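Local atomic coordinates of transcriptional activator PlcR protein (Bacillus thuringiensis, PDB entry 3U3W), a protein that activates transcription of virulence genes, pairing a DNA-binding helix-turn-helix domain with a tetratricopeptide-type helical domain that senses the quorum-sensing peptide PapR. Residues E132-I135 / L136-K140; Q112-L115 / Q116-Y120; V151-N154 / L155-N159; N163-E167 / N168-K172; V82-L85 / C86-R90. All blocks are in the same frame, centred on the assembly; numbering follows the deposited sequence.

Interaction 1: residues E132-I135 / L136-K140; sequences EYCI and LELKK
The phenol ring of Tyr133 carries the aliphatic part of Glu137 on one face. Glu137 CG lies 3.6 Å above the ring plane, displaced toward the rim, and makes a CH-pi contact one turn along helix 131-143, which belongs to the tetratricopeptide-like C-terminal part of the protein. The carboxylate follows the ring without stacking flat on it: the two planes are 35° apart, and Glu137 OE2 is 3.7 Å from both CE1 and CZ of Tyr133. A bend at chi2 (-48°) turns the Glu137 chain over the phenol.

The same carboxylate is also held by a charge. Lys140 NZ forms a salt bridge at 3.1 Å with Glu137 OE1, which accepts through its syn lone pair, and adds a weak bond to OE2. The ring face and the ammonium together probably restrict how the carboxylate can turn.

Regular backbone bonds accompany these contacts, among them Leu138 N to Cys134 O at 2.9 Å. On the inner surface Cys134 SG rests 4.0 Å from Leu138 CD1, and both side chains pack on helix 153-167, against Ile164 and Ile161 respectively. Lys139 lies alongside Ile135, pointing the same way, and its NZ continues to a hydrogen bond with Tyr165 OH; lower on that extended chain, Lys139 CD passes 4.0 Å from Ile135 CG2.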
# COMPACT_ATOMS: atom_id res chain seq x y z
N GLU A 132 19.96 9.09 25.43
CA GLU A 132 20.91 10.00 24.79
C GLU A 132 21.83 9.28 23.83
O GLU A 132 22.18 9.80 22.77
CB GLU A 132 21.72 10.76 25.85
CG GLU A 132 22.85 11.62 25.29
CD GLU A 132 23.42 12.59 26.34
OE1 GLU A 132 22.61 13.21 27.08
OE2 GLU A 132 24.66 12.73 26.42
N TYR A 133 22.21 8.06 24.20
CA TYR A 133 23.11 7.29 23.37
C TYR A 133 22.36 6.76 22.14
O TYR A 133 22.86 6.79 21.02
CB TYR A 133 23.72 6.15 24.19
CG TYR A 133 24.60 5.21 23.40
CD1 TYR A 133 25.96 5.46 23.23
CD2 TYR A 133 24.07 4.06 22.83
CE1 TYR A 133 26.76 4.59 22.51
CE2 TYR A 133 24.85 3.18 22.13
CZ TYR A 133 26.20 3.45 21.97
OH TYR A 133 26.97 2.57 21.25
N CYS A 134 21.13 6.31 22.37
CA CYS A 134 20.27 5.91 21.26
C CYS A 134 20.15 7.02 20.20
O CYS A 134 20.37 6.79 19.01
CB CYS A 134 18.89 5.51 21.80
SG CYS A 134 17.84 4.76 20.57
N ILE A 135 19.81 8.23 20.63
CA ILE A 135 19.67 9.36 19.72
C ILE A 135 20.95 9.63 18.92
O ILE A 135 20.90 9.85 17.70
CB ILE A 135 19.27 10.64 20.47
CG1 ILE A 135 17.80 10.55 20.90
CG2 ILE A 135 19.51 11.87 19.61
CD1 ILE A 135 17.37 11.68 21.78
N LEU A 136 22.09 9.61 19.61
CA LEU A 136 23.36 9.85 18.94
C LEU A 136 23.68 8.79 17.89
O LEU A 136 24.22 9.09 16.83
CB LEU A 136 24.50 9.96 19.95
CG LEU A 136 24.53 11.26 20.77
CD1 LEU A 136 25.48 11.16 21.97
CD2 LEU A 136 24.87 12.46 19.89
N GLU A 137 23.35 7.53 18.18
CA GLU A 137 23.57 6.46 17.22
C GLU A 137 22.62 6.62 16.02
O GLU A 137 23.03 6.47 14.86
CB GLU A 137 23.39 5.10 17.88
CG GLU A 137 24.51 4.74 18.85
CD GLU A 137 25.90 4.98 18.26
OE1 GLU A 137 26.16 4.58 17.11
OE2 GLU A 137 26.74 5.58 18.97
N LEU A 138 21.37 6.94 16.30
CA LEU A 138 20.40 7.21 15.24
C LEU A 138 20.84 8.37 14.34
O LEU A 138 20.80 8.25 13.12
CB LEU A 138 19.02 7.47 15.83
CG LEU A 138 18.44 6.19 16.38
CD1 LEU A 138 17.07 6.44 16.99
CD2 LEU A 138 18.36 5.18 15.25
N LYS A 139 21.29 9.47 14.94
CA LYS A 139 21.77 10.60 14.16
C LYS A 139 22.94 10.21 13.25
O LYS A 139 23.12 10.79 12.18
CB LYS A 139 22.15 11.78 15.07
CG LYS A 139 20.94 12.56 15.56
CD LYS A 139 21.30 13.70 16.50
CE LYS A 139 20.13 14.68 16.60
NZ LYS A 139 20.26 15.67 17.69
N LYS A 140 23.71 9.22 13.66
CA LYS A 140 24.87 8.79 12.89
C LYS A 140 24.44 8.01 11.65
O LYS A 140 25.06 8.14 10.60
CB LYS A 140 25.84 7.98 13.77
CG LYS A 140 26.83 8.86 14.54
CD LYS A 140 27.57 8.09 15.66
CE LYS A 140 28.11 6.74 15.18
NZ LYS A 140 28.83 6.00 16.27

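Interaction 2: residues Q112-L115 / Q116-Y120; sequences QQFL and QWQYY
Trp117 N donates to Gln113 O at 2.9 Å and Gln118 N to Phe114 O at 3.0 Å, two nearly straight bonds in the middle of helix 109-125. The bond from Tyr119 N to Leu115 O, though shorter at 2.8 Å, is the most bent of the set, with an angle of 143° at the hydrogen. The polar end of Gln113 leaves this turn altogether: its OE1 accepts a hydrogen bond from Gln153 NE2, and its NE2 reaches Leu141 O weakly, tying the helix to two later ones.

Around this backbone Phe114, Trp117 and Gln118 form a compact cluster. The Phe114 and Trp117 rings stand perpendicular yet meet obliquely, with Phe114 CD1 3.6 Å from Trp117 CZ3. Gln118 approaches from one turn further on and sets its CG over a face of Phe114, 4.0 Å from the ring centroid. Beyond CG the chain bends (chi2 -74°), which turns the amide toward the notch where the two rings meet: Gln118 NE2 lies 3.4 Å above the indole plane of Trp117, offset toward its rim, and 3.8 Å from Phe114 CE1. Val82 of helix 72-87 closes on Phe114 and Gln118, while Trp117 packs against Ile157 and the backbone of the bound peptide.

An N-H of the Gln118 amide may face the indole, and its position is consistent with a weak polar contact to the pi surface of Trp117, which would probably ease burial of the amide in this largely aromatic part of the peptide-sensing domain.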
# COMPACT_ATOMS: atom_id res chain seq x y z
N GLN A 112 21.60 -2.99 6.24
CA GLN A 112 22.33 -2.87 7.50
C GLN A 112 21.80 -1.68 8.31
O GLN A 112 21.64 -1.78 9.52
CB GLN A 112 23.85 -2.76 7.28
CG GLN A 112 24.48 -4.00 6.64
CD GLN A 112 25.28 -4.85 7.61
OE1 GLN A 112 24.77 -5.80 8.20
NE2 GLN A 112 26.57 -4.52 7.77
N GLN A 113 21.52 -0.57 7.63
CA GLN A 113 20.96 0.59 8.30
C GLN A 113 19.61 0.30 8.93
O GLN A 113 19.33 0.74 10.05
CB GLN A 113 20.84 1.76 7.34
CG GLN A 113 20.56 3.06 8.05
CD GLN A 113 20.13 4.12 7.08
OE1 GLN A 113 19.21 3.90 6.30
NE2 GLN A 113 20.80 5.27 7.11
N PHE A 114 18.77 -0.44 8.22
CA PHE A 114 17.48 -0.86 8.75
C PHE A 114 17.65 -1.71 10.03
O PHE A 114 16.98 -1.49 11.03
CB PHE A 114 16.69 -1.63 7.69
CG PHE A 114 15.48 -2.31 8.25
CD1 PHE A 114 14.28 -1.64 8.33
CD2 PHE A 114 15.56 -3.60 8.75
CE1 PHE A 114 13.16 -2.25 8.87
CE2 PHE A 114 14.46 -4.22 9.30
CZ PHE A 114 13.25 -3.55 9.36
N LEU A 115 18.56 -2.69 9.99
CA LEU A 115 18.84 -3.52 11.16
C LEU A 115 19.30 -2.71 12.38
O LEU A 115 18.80 -2.89 13.49
CB LEU A 115 19.90 -4.57 10.83
CG LEU A 115 19.64 -5.56 9.68
CD1 LEU A 115 20.93 -6.29 9.35
CD2 LEU A 115 18.49 -6.53 10.00
N GLN A 116 20.26 -1.82 12.16
CA GLN A 116 20.82 -0.97 13.20
C GLN A 116 19.77 -0.04 13.81
O GLN A 116 19.66 0.04 15.04
CB GLN A 116 22.02 -0.18 12.67
CG GLN A 116 23.19 -1.07 12.27
CD GLN A 116 24.49 -0.30 12.08
OE1 GLN A 116 24.65 0.47 11.14
NE2 GLN A 116 25.44 -0.52 12.99
N TRP A 117 19.03 0.67 12.96
CA TRP A 117 17.88 1.46 13.39
C TRP A 117 17.00 0.64 14.33
O TRP A 117 16.77 1.03 15.47
CB TRP A 117 17.11 2.02 12.17
CG TRP A 117 15.66 2.37 12.40
CD1 TRP A 117 15.11 2.95 13.51
CD2 TRP A 117 14.57 2.14 11.49
NE1 TRP A 117 13.74 3.10 13.34
CE2 TRP A 117 13.39 2.60 12.12
CE3 TRP A 117 14.48 1.59 10.21
CZ2 TRP A 117 12.15 2.52 11.51
CZ3 TRP A 117 13.23 1.52 9.61
CH2 TRP A 117 12.09 1.98 10.26
N GLN A 118 16.53 -0.52 13.86
CA GLN A 118 15.62 -1.33 14.67
C GLN A 118 16.28 -1.85 15.96
O GLN A 118 15.63 -1.98 17.00
CB GLN A 118 15.07 -2.51 13.85
CG GLN A 118 14.18 -2.10 12.70
CD GLN A 118 12.80 -1.60 13.15
OE1 GLN A 118 12.34 -1.91 14.26
NE2 GLN A 118 12.14 -0.85 12.29
N TYR A 119 17.57 -2.16 15.88
CA TYR A 119 18.29 -2.72 17.02
C TYR A 119 18.44 -1.69 18.15
O TYR A 119 18.18 -1.99 19.31
CB TYR A 119 19.64 -3.28 16.55
CG TYR A 119 20.73 -3.42 17.60
CD1 TYR A 119 20.74 -4.46 18.52
CD2 TYR A 119 21.80 -2.53 17.61
CE1 TYR A 119 21.76 -4.58 19.46
CE2 TYR A 119 22.81 -2.64 18.53
CZ TYR A 119 22.79 -3.66 19.46
OH TYR A 119 23.84 -3.72 20.36
N TYR A 120 18.82 -0.47 17.78
CA TYR A 120 18.94 0.63 18.72
C TYR A 120 17.63 0.99 19.40
O TYR A 120 17.60 1.20 20.61
CB TYR A 120 19.49 1.87 18.03
CG TYR A 120 20.94 1.75 17.68
CD1 TYR A 120 21.87 1.26 18.60
CD2 TYR A 120 21.40 2.12 16.42
CE1 TYR A 120 23.22 1.17 18.27
CE2 TYR A 120 22.74 2.02 16.08
CZ TYR A 120 23.65 1.55 17.00
OH TYR A 120 24.97 1.46 16.63

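Interaction 3: residues V151-N154 / L155-N159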
# COMPACT_ATOMS: atom_id res chain seq x y z
N VAL A 151 12.80 5.11 -0.04
CA VAL A 151 13.10 6.54 0.10
C VAL A 151 12.68 7.12 1.46
O VAL A 151 13.05 8.24 1.77
CB VAL A 151 12.50 7.41 -1.07
CG1 VAL A 151 12.91 6.86 -2.41
CG2 VAL A 151 10.98 7.53 -0.97
N TYR A 152 11.93 6.37 2.26
CA TYR A 152 11.38 6.89 3.52
C TYR A 152 12.17 6.51 4.76
O TYR A 152 11.83 6.96 5.86
CB TYR A 152 9.93 6.42 3.70
CG TYR A 152 9.02 6.89 2.60
CD1 TYR A 152 8.45 8.15 2.63
CD2 TYR A 152 8.74 6.06 1.52
CE1 TYR A 152 7.63 8.58 1.61
CE2 TYR A 152 7.92 6.48 0.50
CZ TYR A 152 7.37 7.74 0.54
OH TYR A 152 6.54 8.16 -0.49
N GLN A 153 13.22 5.70 4.60
CA GLN A 153 13.96 5.15 5.74
C GLN A 153 14.56 6.20 6.70
O GLN A 153 14.42 6.09 7.90
CB GLN A 153 15.03 4.18 5.26
CG GLN A 153 15.70 3.41 6.38
CD GLN A 153 16.20 2.05 5.93
OE1 GLN A 153 15.43 1.09 5.82
NE2 GLN A 153 17.50 1.96 5.65
N ASN A 154 15.23 7.23 6.15
CA ASN A 154 15.69 8.35 6.96
C ASN A 154 14.57 9.04 7.75
O ASN A 154 14.78 9.47 8.89
CB ASN A 154 16.42 9.39 6.11
CG ASN A 154 17.72 8.88 5.56
OD1 ASN A 154 18.31 7.95 6.11
ND2 ASN A 154 18.18 9.47 4.47
N LEU A 155 13.40 9.18 7.13
CA LEU A 155 12.26 9.79 7.82
C LEU A 155 11.82 8.90 8.98
O LEU A 155 11.49 9.39 10.05
CB LEU A 155 11.10 10.09 6.85
CG LEU A 155 11.47 11.12 5.77
CD1 LEU A 155 10.29 11.46 4.89
CD2 LEU A 155 12.04 12.38 6.38
N TYR A 156 11.86 7.59 8.77
CA TYR A 156 11.51 6.66 9.84
C TYR A 156 12.47 6.79 11.03
O TYR A 156 12.07 6.74 12.19
CB TYR A 156 11.53 5.23 9.33
CG TYR A 156 10.58 4.94 8.18
CD1 TYR A 156 9.46 5.72 7.96
CD2 TYR A 156 10.82 3.87 7.31
CE1 TYR A 156 8.59 5.45 6.90
CE2 TYR A 156 9.97 3.59 6.26
CZ TYR A 156 8.85 4.39 6.06
OH TYR A 156 7.99 4.13 5.02
N ILE A 157 13.75 6.97 10.73
CA ILE A 157 14.77 7.20 11.75
C ILE A 157 14.54 8.55 12.48
O ILE A 157 14.64 8.63 13.72
CB ILE A 157 16.19 7.05 11.14
CG1 ILE A 157 16.41 5.60 10.70
CG2 ILE A 157 17.28 7.45 12.15
CD1 ILE A 157 17.63 5.39 9.80
N GLU A 158 14.21 9.59 11.73
CA GLU A 158 13.87 10.87 12.35
C GLU A 158 12.66 10.77 13.27
O GLU A 158 12.60 11.44 14.30
CB GLU A 158 13.66 11.94 11.29
CG GLU A 158 14.97 12.42 10.68
CD GLU A 158 14.76 13.21 9.41
OE1 GLU A 158 15.55 13.04 8.45
OE2 GLU A 158 13.82 14.02 9.37
N ASN A 159 11.70 9.92 12.90
CA ASN A 159 10.51 9.76 13.71
C ASN A 159 10.89 9.11 15.03
O ASN A 159 10.46 9.57 16.08
CB ASN A 159 9.41 8.96 12.98
CG ASN A 159 8.26 8.56 13.90
OD1 ASN A 159 7.35 9.34 14.19
ND2 ASN A 159 8.31 7.35 14.40
O HOH W 1 13.93 9.16 4.05
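With chi1 at -59° the CG of Tyr156 lies anti to its own carbonyl carbon, and the phenol folds back toward the start of its helix, where it meets Tyr152. There the carbonyl oxygen of Tyr152 sits 3.3 Å above the ring plane of Tyr156 and over its centre, while Tyr152 CB touches the far end of the same ring, 3.3 Å from CZ. The ring thus lies flat against the backbone and CB of Tyr152, whereas the two phenols cross obliquely. Tyr152 O is also the acceptor for Tyr156 N at 3.0 Å, so one oxygen both opens the ladder of helical bonds and packs over a ring.

This is the N-terminal turn of helix 153-167, one of the helices that line the peptide-binding concave surface. A water bridges it, donating to Val151 O at 2.6 Å and accepting from Leu155 N at 3.1 Å, and so serves an early amide of the helix. Val151 CG2 lies 3.5 Å above one face of the Tyr152 ring, toward its rim; the Val151 side chain also packs on Ile58 of the second subunit.

Both hydroxyls find partners outside, Tyr152 OH at His189 O and Tyr156 OH at Asn191 ND2, and Phe194 meets the Tyr156 ring edge-to-face. Further along, Glu158 N bonds to Asn154 O, and the extended Glu158 chain hands its OE2 to Gln184 NE2. One residue on, Asn159 ND2 hydrogen-bonds the backbone of the bound peptide.

Interaction 4: residues N163-E167 / N168-K172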
# COMPACT_ATOMS: atom_id res chain seq x y z
N ASN A 163 10.42 10.75 18.75
CA ASN A 163 9.72 10.03 19.81
C ASN A 163 10.53 10.01 21.10
O ASN A 163 9.98 10.08 22.19
CB ASN A 163 9.46 8.57 19.41
CG ASN A 163 8.31 8.42 18.41
OD1 ASN A 163 7.55 9.35 18.18
ND2 ASN A 163 8.18 7.23 17.84
N ILE A 164 11.84 9.86 20.96
CA ILE A 164 12.70 9.66 22.11
C ILE A 164 12.93 10.99 22.85
O ILE A 164 12.86 11.03 24.07
CB ILE A 164 14.02 8.98 21.73
CG1 ILE A 164 13.72 7.57 21.21
CG2 ILE A 164 14.98 8.94 22.92
CD1 ILE A 164 14.91 6.88 20.60
N TYR A 165 13.19 12.06 22.09
CA TYR A 165 13.19 13.41 22.65
C TYR A 165 11.89 13.64 23.41
O TYR A 165 11.88 14.11 24.55
CB TYR A 165 13.29 14.47 21.55
CG TYR A 165 14.70 14.77 21.06
CD1 TYR A 165 15.74 14.93 21.96
CD2 TYR A 165 14.97 14.89 19.70
CE1 TYR A 165 17.04 15.20 21.52
CE2 TYR A 165 16.25 15.16 19.24
CZ TYR A 165 17.28 15.32 20.16
OH TYR A 165 18.57 15.60 19.73
N ALA A 166 10.78 13.27 22.78
CA ALA A 166 9.49 13.63 23.36
C ALA A 166 9.19 12.89 24.65
O ALA A 166 8.62 13.45 25.58
CB ALA A 166 8.35 13.46 22.34
N GLU A 167 9.55 11.63 24.74
CA GLU A 167 9.18 10.90 25.93
C GLU A 167 10.21 11.03 27.07
O GLU A 167 10.02 10.50 28.16
CB GLU A 167 8.83 9.44 25.62
CG GLU A 167 9.97 8.54 25.29
CD GLU A 167 9.50 7.10 25.17
OE1 GLU A 167 8.30 6.84 25.44
OE2 GLU A 167 10.31 6.23 24.80
N ASN A 168 11.28 11.78 26.79
CA ASN A 168 12.27 12.11 27.80
C ASN A 168 12.30 13.61 28.16
O ASN A 168 13.36 14.16 28.52
CB ASN A 168 13.66 11.61 27.37
CG ASN A 168 13.74 10.09 27.34
OD1 ASN A 168 14.08 9.46 28.34
ND2 ASN A 168 13.41 9.50 26.19
N GLY A 169 11.16 14.28 28.05
CA GLY A 169 11.03 15.66 28.50
C GLY A 169 11.36 16.77 27.50
O GLY A 169 11.00 17.94 27.72
N TYR A 170 12.04 16.41 26.41
CA TYR A 170 12.42 17.39 25.37
C TYR A 170 11.29 17.65 24.36
O TYR A 170 11.48 17.52 23.15
CB TYR A 170 13.69 16.92 24.67
CG TYR A 170 14.86 16.88 25.60
CD1 TYR A 170 15.65 18.01 25.78
CD2 TYR A 170 15.16 15.74 26.32
CE1 TYR A 170 16.73 17.99 26.65
CE2 TYR A 170 16.23 15.70 27.19
CZ TYR A 170 17.01 16.84 27.35
OH TYR A 170 18.08 16.82 28.22
N LEU A 171 10.13 18.05 24.88
CA LEU A 171 8.95 18.30 24.07
C LEU A 171 9.20 19.27 22.91
O LEU A 171 8.85 18.99 21.77
CB LEU A 171 7.79 18.78 24.95
CG LEU A 171 7.35 17.68 25.91
CD1 LEU A 171 6.25 18.15 26.82
CD2 LEU A 171 6.88 16.46 25.11
N LYS A 172 9.84 20.39 23.19
CA LYS A 172 10.07 21.36 22.13
C LYS A 172 10.90 20.75 21.00
O LYS A 172 10.60 20.92 19.82
CB LYS A 172 10.73 22.62 22.68
CG LYS A 172 10.96 23.68 21.60
CD LYS A 172 12.07 24.65 21.99
CE LYS A 172 11.94 25.96 21.21
NZ LYS A 172 10.66 26.67 21.54
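Ile164 O is gripped twice by Asn168. The side-chain amide gives the stronger bond, ND2 to Ile164 O at 2.7 Å and almost straight (174°), with the oxygen lying in the amide plane; the backbone N of Asn168 adds a weak one to the same oxygen. Side chain and main chain of a single residue therefore close over the last turn of helix 153-167.

Tyr165 O is shared in turn. Asn168 N approaches it at 3.3 Å from above the carbonyl plane, and Tyr170 N makes a weak bond at 3.0 Å. Between these donors the chain reverses at Gly169, which, having no side chain, takes a positive phi (89°) without crowding the carbonyl oxygen of Asn168. Tyr170 then forms the centre of an inverse gamma turn and takes the N-cap position of helix 171-187. Its CB lies 3.3 Å from Tyr165 O and 3.9 Å from Tyr165 CD1, the two tyrosine side chains crossing at an angle. Leu171 CD2 reaches back to Ala166, 4.3 Å from its CB.

Glu167 and Asn168 extend side by side with their flat ends nearly perpendicular, and Tyr124 OH bonds to both Glu167 OE2 and Asn168 ND2. On the inner side Ile164, Ala166 and Glu167 pack on an aromatic side chain of the bound peptide.

The asparagine amide thus supplies a donor to a carbonyl at the end of a helix, where successive turns no longer provide every N-H, and an N-H donor there probably offsets part of the negative end of the helix dipole.

Interaction 5: residues V82-L85 / C86-R90; sequences VIML and CKQKR
Arg90 lays its guanidinium flat over a methyl of Leu85: Leu85 CD2 stands 3.2 Å from the guanidinium plane, over its centre, and 3.3 Å from Arg90 CZ. A bend at chi3 (58°) brings the planar group onto the leucine, and Gln88 holds it from the side, Arg90 NH1 donating to Gln88 OE1 over a short 2.6 Å. The other end of that amide turns to Met84, whose sulfur SD lies 3.3 Å from Gln88 NE2 in one of two modelled conformers, a contact that is less certain for that reason. The methionine and glutamine side chains cross at an angle.

At the backbone, helix 72-87 ends in a Schellman motif. Lys89 adopts a positive phi (65°), while Arg90 N bonds back to Leu85 O at 3.0 Å and Lys89 N to Cys86 O at 2.9 Å. The Lys89 side chain curls over the same end: its NZ donates to Cys86 O at 3.2 Å and to Lys87 O at 3.0 Å. Outside the two segments, that ammonium pairs with an acidic side chain of the bound peptide in a salt bridge, and the carbonyls at the helix terminus probably help to position this peptide-binding charge.

Arg90 is the N-cap of the following helix 91-102 and pairs through NE with Glu93 on it. Leu85 and Cys86 pack on Ile94 of that helix and Val82 on its Val98, Cys86 leans on Gln118 of helix 109-125, and on the outer side Met84 and Lys87 touch Arg228 and Asn230 of the second subunit.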
# COMPACT_ATOMS: atom_id res chain seq x y z
N VAL A 82 10.06 -7.86 11.16
CA VAL A 82 10.51 -6.89 12.13
C VAL A 82 9.43 -5.81 12.28
O VAL A 82 9.02 -5.46 13.40
CB VAL A 82 11.88 -6.30 11.71
CG1 VAL A 82 12.24 -5.09 12.56
CG2 VAL A 82 12.96 -7.37 11.79
N ILE A 83 8.94 -5.32 11.14
CA ILE A 83 7.93 -4.28 11.13
C ILE A 83 6.67 -4.70 11.87
O ILE A 83 6.11 -3.94 12.66
CB ILE A 83 7.63 -3.80 9.70
CG1 ILE A 83 8.77 -2.90 9.21
CG2 ILE A 83 6.31 -3.05 9.62
CD1 ILE A 83 8.70 -2.59 7.74
N MET A 84 6.23 -5.93 11.65
CA MET A 84 5.06 -6.45 12.34
C MET A 84 5.32 -6.51 13.84
O MET A 84 4.51 -6.02 14.63
CB MET A 84 4.69 -7.83 11.80
CG MET A 84 3.54 -8.48 12.53
SD MET A 84 2.13 -7.38 12.71
CE MET A 84 1.68 -7.11 10.98
N LEU A 85 6.44 -7.11 14.23
CA LEU A 85 6.83 -7.20 15.64
C LEU A 85 6.91 -5.82 16.32
O LEU A 85 6.43 -5.64 17.43
CB LEU A 85 8.16 -7.94 15.78
CG LEU A 85 8.23 -9.45 15.48
CD1 LEU A 85 9.68 -9.91 15.35
CD2 LEU A 85 7.50 -10.29 16.52
N CYS A 86 7.54 -4.85 15.64
CA CYS A 86 7.59 -3.48 16.16
C CYS A 86 6.18 -2.94 16.45
O CYS A 86 5.91 -2.38 17.52
CB CYS A 86 8.36 -2.59 15.19
SG CYS A 86 8.77 -0.92 15.77
N LYS A 87 5.28 -3.16 15.49
CA LYS A 87 3.87 -2.81 15.64
C LYS A 87 3.27 -3.43 16.88
O LYS A 87 2.49 -2.79 17.59
CB LYS A 87 3.08 -3.27 14.42
CG LYS A 87 2.72 -2.15 13.48
CD LYS A 87 2.62 -2.65 12.05
CE LYS A 87 1.64 -1.83 11.23
NZ LYS A 87 1.54 -2.33 9.83
N GLN A 88 3.63 -4.68 17.14
CA GLN A 88 3.14 -5.37 18.32
C GLN A 88 3.94 -5.06 19.61
O GLN A 88 3.59 -5.56 20.68
CB GLN A 88 3.10 -6.87 18.03
CG GLN A 88 2.60 -7.18 16.63
CD GLN A 88 2.43 -8.68 16.36
OE1 GLN A 88 3.14 -9.51 16.92
NE2 GLN A 88 1.48 -9.03 15.49
N LYS A 89 4.97 -4.21 19.52
CA LYS A 89 5.79 -3.86 20.69
C LYS A 89 6.57 -5.06 21.25
O LYS A 89 6.87 -5.13 22.43
CB LYS A 89 4.96 -3.21 21.81
CG LYS A 89 4.13 -2.01 21.37
CD LYS A 89 5.02 -0.91 20.80
CE LYS A 89 4.20 0.14 20.05
NZ LYS A 89 3.74 -0.36 18.73
N ARG A 90 6.89 -6.01 20.38
CA ARG A 90 7.67 -7.16 20.79
C ARG A 90 9.17 -6.88 20.65
O ARG A 90 9.86 -7.40 19.77
CB ARG A 90 7.18 -8.40 20.05
CG ARG A 90 5.77 -8.79 20.51
CD ARG A 90 5.02 -9.70 19.53
NE ARG A 90 5.74 -10.93 19.27
CZ ARG A 90 5.34 -11.87 18.41
NH1 ARG A 90 4.21 -11.72 17.72
NH2 ARG A 90 6.09 -12.97 18.24

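Overall arrangement
All five contacts are local turns within the peptide-sensing helical domain. Interaction 2 is the most buried, built on aromatic rings and an amide, and it touches interactions 1, 3 and 5; Trp117 CH2 meets Tyr156 CB of interaction 3 at 3.4 Å. Interactions 1 and 2 are mid-helix, though interaction 1 sets a salt bridge on its outer surface. The rest sit at helix ends: interaction 3 opens helix 153-167 with a bridging water, interaction 4 closes the same helix with an asparagine amide, and interaction 5 ends helix 72-87 with a Schellman motif. Interactions 2 to 5 each reach the bound peptide. Interactions 1 and 4 pack together, Ile135 CD1 lying 3.5 Å from Tyr165 CE1.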